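Local coordinates for protein 4-hydroxybutyrate coenzyme A transferase (Shewanella oneidensis, PDB 2OAS) that probably transfers coenzyme A between acetyl-CoA and short-chain carboxylic acids such as 4-hydroxybutyrate, at residues 249-257 / 293-301. Sequence-based numbering, arbitrary orientation.
Sequences NNTKKRFYP and SIIRKNPNV
The phenyl ring of Phe255 lies flat against the CG2 methyl of Ile294, which sits 3.5 Å from the ring centroid and almost on the ring normal, a CH-pi contact. It joins the loop between helix 237-244 and strand 260-262 to a type I beta turn, Ile295 to Asn298, in the helix-to-strand connection that leads into strand 301-305, which runs parallel between strands 206-208 and 346-350 of a mixed sheet. With CG anti to the backbone N (chi1 177°), the Phe255 ring reaches out over this methyl, while Tyr256 brings its CD1 against the opposite face near the rim, its ring inclined to that of Phe255, and Lys297 CD comes within 4.2 Å of Phe255 CD2.

The polar tie between the segments is the amide of Asn298, whose OD1 accepts two successive backbone N-H groups. Arg254 N donates at 2.6 Å, almost in line with the carbonyl bond, whereas Phe255 N, 3.0 Å from OD1, comes in more bent, tilted 24° from the carbonyl plane. Two bonds on one oxygen hold the amide's orientation, yet its ND2 is buried without a hydrogen-bond partner, near Lys253 CD and Phe255 CB. A leucine in place of Asn298 would probably leave both backbone N-H groups without their acceptor, with an apolar branch set against them. The Lys253 chain passes obliquely across this amide, then bends away to carry NZ to the carbonyl oxygens of Val230 and Lys259.

Next along the chain, Pro299 lays its ring alongside the Arg254 chain, the two side chains crossing at about a right angle. Pro299 CD touches Arg254 CG at 3.7 Å, and Pro299 CG lies toward the rim of one guanidinium face, 3.9 Å from Arg254 NH1.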
loop_
_atom_site.group_PDB
_atom_site.type_symbol
_atom_site.label_atom_id
_atom_site.label_comp_id
_atom_site.label_asym_id
_atom_site.label_seq_id
_atom_site.Cartn_x
_atom_site.Cartn_y
_atom_site.Cartn_z
ATOM N N ASN A 249 24.331 -5.910 -15.910
ATOM C CA ASN A 249 25.158 -4.765 -16.291
ATOM C C ASN A 249 24.450 -3.431 -16.080
ATOM O O ASN A 249 24.994 -2.380 -16.398
ATOM C CB ASN A 249 25.591 -4.889 -17.745
ATOM C CG ASN A 249 24.421 -5.050 -18.678
ATOM O OD1 ASN A 249 23.426 -4.344 -18.554
ATOM N ND2 ASN A 249 24.532 -5.977 -19.622
ATOM N N ASN A 250 23.230 -3.477 -15.563
ATOM C CA ASN A 250 22.491 -2.256 -15.274
ATOM C C ASN A 250 22.440 -1.269 -16.433
ATOM O O ASN A 250 22.285 -0.058 -16.237
ATOM C CB ASN A 250 23.112 -1.576 -14.046
ATOM C CG ASN A 250 23.148 -2.492 -12.842
ATOM O OD1 ASN A 250 22.105 -2.957 -12.379
ATOM N ND2 ASN A 250 24.341 -2.762 -12.334
ATOM N N THR A 251 22.551 -1.794 -17.639
ATOM C CA THR A 251 22.526 -0.959 -18.829
ATOM C C THR A 251 21.137 -0.416 -19.162
ATOM O O THR A 251 21.015 0.654 -19.752
ATOM C CB THR A 251 23.056 -1.746 -20.040
ATOM O OG1 THR A 251 24.444 -2.032 -19.848
ATOM C CG2 THR A 251 22.879 -0.940 -21.313
ATOM N N LYS A 252 20.096 -1.146 -18.776
ATOM C CA LYS A 252 18.734 -0.724 -19.088
ATOM C C LYS A 252 17.993 0.066 -18.017
ATOM O O LYS A 252 16.802 0.335 -18.153
ATOM C CB LYS A 252 17.911 -1.943 -19.503
ATOM C CG LYS A 252 18.500 -2.680 -20.693
ATOM C CD LYS A 252 18.780 -1.700 -21.827
ATOM C CE LYS A 252 19.676 -2.305 -22.892
ATOM N NZ LYS A 252 20.099 -1.276 -23.893
ATOM N N LYS A 253 18.698 0.452 -16.957
ATOM C CA LYS A 253 18.090 1.235 -15.886
ATOM C C LYS A 253 18.139 2.718 -16.235
ATOM O O LYS A 253 18.964 3.142 -17.043
ATOM C CB LYS A 253 18.829 1.007 -14.567
ATOM C CG LYS A 253 18.711 -0.410 -13.984
ATOM C CD LYS A 253 18.990 -0.397 -12.468
ATOM C CE LYS A 253 20.350 0.231 -12.139
ATOM N NZ LYS A 253 20.677 0.324 -10.686
ATOM N N ARG A 254 17.252 3.508 -15.641
ATOM C CA ARG A 254 17.249 4.946 -15.897
ATOM C C ARG A 254 17.700 5.687 -14.644
ATOM O O ARG A 254 18.146 6.837 -14.711
ATOM C CB ARG A 254 15.858 5.436 -16.329
ATOM C CG ARG A 254 15.292 4.688 -17.529
ATOM C CD ARG A 254 14.231 5.496 -18.283
ATOM N NE ARG A 254 13.560 4.725 -19.336
ATOM C CZ ARG A 254 14.175 4.066 -20.319
ATOM N NH1 ARG A 254 13.457 3.406 -21.218
ATOM N NH2 ARG A 254 15.502 4.060 -20.406
ATOM N N PHE A 255 17.583 5.021 -13.499
ATOM C CA PHE A 255 17.983 5.623 -12.239
ATOM C C PHE A 255 19.264 4.944 -11.813
ATOM O O PHE A 255 19.256 3.782 -11.409
ATOM C CB PHE A 255 16.891 5.443 -11.195
ATOM C CG PHE A 255 17.246 5.982 -9.843
ATOM C CD1 PHE A 255 17.863 5.167 -8.900
ATOM C CD2 PHE A 255 16.950 7.298 -9.504
ATOM C CE1 PHE A 255 18.177 5.657 -7.632
ATOM C CE2 PHE A 255 17.258 7.797 -8.246
ATOM C CZ PHE A 255 17.874 6.975 -7.306
ATOM N N TYR A 256 20.365 5.685 -11.914
ATOM C CA TYR A 256 21.688 5.176 -11.582
ATOM C C TYR A 256 22.050 3.998 -12.490
ATOM O O TYR A 256 22.276 2.882 -12.023
ATOM C CB TYR A 256 21.766 4.736 -10.115
ATOM C CG TYR A 256 22.082 5.845 -9.141
ATOM C CD1 TYR A 256 21.118 6.793 -8.792
ATOM C CD2 TYR A 256 23.341 5.935 -8.550
ATOM C CE1 TYR A 256 21.397 7.802 -7.871
ATOM C CE2 TYR A 256 23.635 6.937 -7.631
ATOM C CZ TYR A 256 22.660 7.867 -7.294
ATOM O OH TYR A 256 22.956 8.853 -6.373
ATOM N N PRO A 257 22.094 4.232 -13.809
ATOM C CA PRO A 257 22.435 3.161 -14.751
ATOM C C PRO A 257 23.903 2.741 -14.644
ATOM O O PRO A 257 24.758 3.536 -14.253
ATOM C CB PRO A 257 22.097 3.779 -16.106
ATOM C CG PRO A 257 22.346 5.244 -15.885
ATOM C CD PRO A 257 21.721 5.467 -14.529
ATOM N N SER A 293 8.250 5.956 -5.707
ATOM C CA SER A 293 8.398 7.029 -6.666
ATOM C C SER A 293 9.714 6.896 -7.444
ATOM O O SER A 293 9.823 7.333 -8.599
ATOM C CB SER A 293 8.333 8.375 -5.937
ATOM O OG SER A 293 8.750 9.436 -6.774
ATOM N N ILE A 294 10.719 6.288 -6.819
ATOM C CA ILE A 294 12.015 6.095 -7.481
ATOM C C ILE A 294 12.072 4.764 -8.226
ATOM O O ILE A 294 12.540 4.701 -9.362
ATOM C CB ILE A 294 13.167 6.150 -6.467
ATOM C CG1 ILE A 294 13.307 7.574 -5.951
ATOM C CG2 ILE A 294 14.462 5.681 -7.107
ATOM C CD1 ILE A 294 14.338 7.708 -4.876
ATOM N N ILE A 295 11.582 3.711 -7.581
ATOM C CA ILE A 295 11.580 2.381 -8.168
ATOM C C ILE A 295 10.898 2.329 -9.540
ATOM O O ILE A 295 11.391 1.673 -10.469
ATOM C CB ILE A 295 10.871 1.385 -7.235
ATOM C CG1 ILE A 295 11.475 1.469 -5.835
ATOM C CG2 ILE A 295 10.987 -0.026 -7.788
ATOM C CD1 ILE A 295 10.799 0.577 -4.823
ATOM N N ARG A 296 9.759 3.011 -9.654
ATOM C CA ARG A 296 8.983 3.076 -10.900
ATOM C C ARG A 296 9.760 3.747 -12.040
ATOM O O ARG A 296 9.383 3.617 -13.204
ATOM C CB ARG A 296 7.679 3.852 -10.677
ATOM C CG ARG A 296 7.875 5.367 -10.579
ATOM C CD ARG A 296 6.553 6.119 -10.354
ATOM N NE ARG A 296 5.550 5.800 -11.368
ATOM C CZ ARG A 296 4.323 6.310 -11.394
ATOM N NH1 ARG A 296 3.942 7.173 -10.462
ATOM N NH2 ARG A 296 3.472 5.945 -12.347
ATOM N N LYS A 297 10.835 4.464 -11.713
ATOM C CA LYS A 297 11.620 5.143 -12.750
ATOM C C LYS A 297 12.339 4.168 -13.684
ATOM O O LYS A 297 12.660 4.513 -14.823
ATOM C CB LYS A 297 12.638 6.118 -12.130
ATOM C CG LYS A 297 12.011 7.331 -11.456
ATOM C CD LYS A 297 13.054 8.255 -10.863
ATOM C CE LYS A 297 12.400 9.478 -10.215
ATOM N NZ LYS A 297 13.413 10.412 -9.639
ATOM N N ASN A 298 12.594 2.956 -13.203
ATOM C CA ASN A 298 13.257 1.951 -14.023
ATOM C C ASN A 298 12.241 1.058 -14.707
ATOM O O ASN A 298 11.359 0.487 -14.054
ATOM C CB ASN A 298 14.170 1.063 -13.187
ATOM C CG ASN A 298 15.426 1.759 -12.775
ATOM O OD1 ASN A 298 16.042 2.463 -13.575
ATOM N ND2 ASN A 298 15.832 1.564 -11.533
ATOM N N PRO A 299 12.359 0.913 -16.036
ATOM C CA PRO A 299 11.440 0.075 -16.822
ATOM C C PRO A 299 11.658 -1.411 -16.597
ATOM O O PRO A 299 12.759 -1.851 -16.273
ATOM C CB PRO A 299 11.745 0.494 -18.260
ATOM C CG PRO A 299 13.197 0.879 -18.195
ATOM C CD PRO A 299 13.280 1.656 -16.916
ATOM N N ASN A 300 10.591 -2.180 -16.756
ATOM C CA ASN A 300 10.663 -3.627 -16.598
ATOM C C ASN A 300 11.161 -4.103 -15.233
ATOM O O ASN A 300 11.925 -5.064 -15.143
ATOM C CB ASN A 300 11.548 -4.209 -17.700
ATOM C CG ASN A 300 11.060 -3.835 -19.080
ATOM O OD1 ASN A 300 9.920 -4.115 -19.439
ATOM N ND2 ASN A 300 11.922 -3.197 -19.860
ATOM N N VAL A 301 10.738 -3.433 -14.175
ATOM C CA VAL A 301 11.126 -3.838 -12.836
ATOM C C VAL A 301 10.572 -5.245 -12.568
ATOM O O VAL A 301 9.454 -5.559 -12.968
ATOM C CB VAL A 301 10.560 -2.856 -11.772
ATOM C CG1 VAL A 301 10.564 -3.500 -10.393
ATOM C CG2 VAL A 301 11.395 -1.582 -11.759
#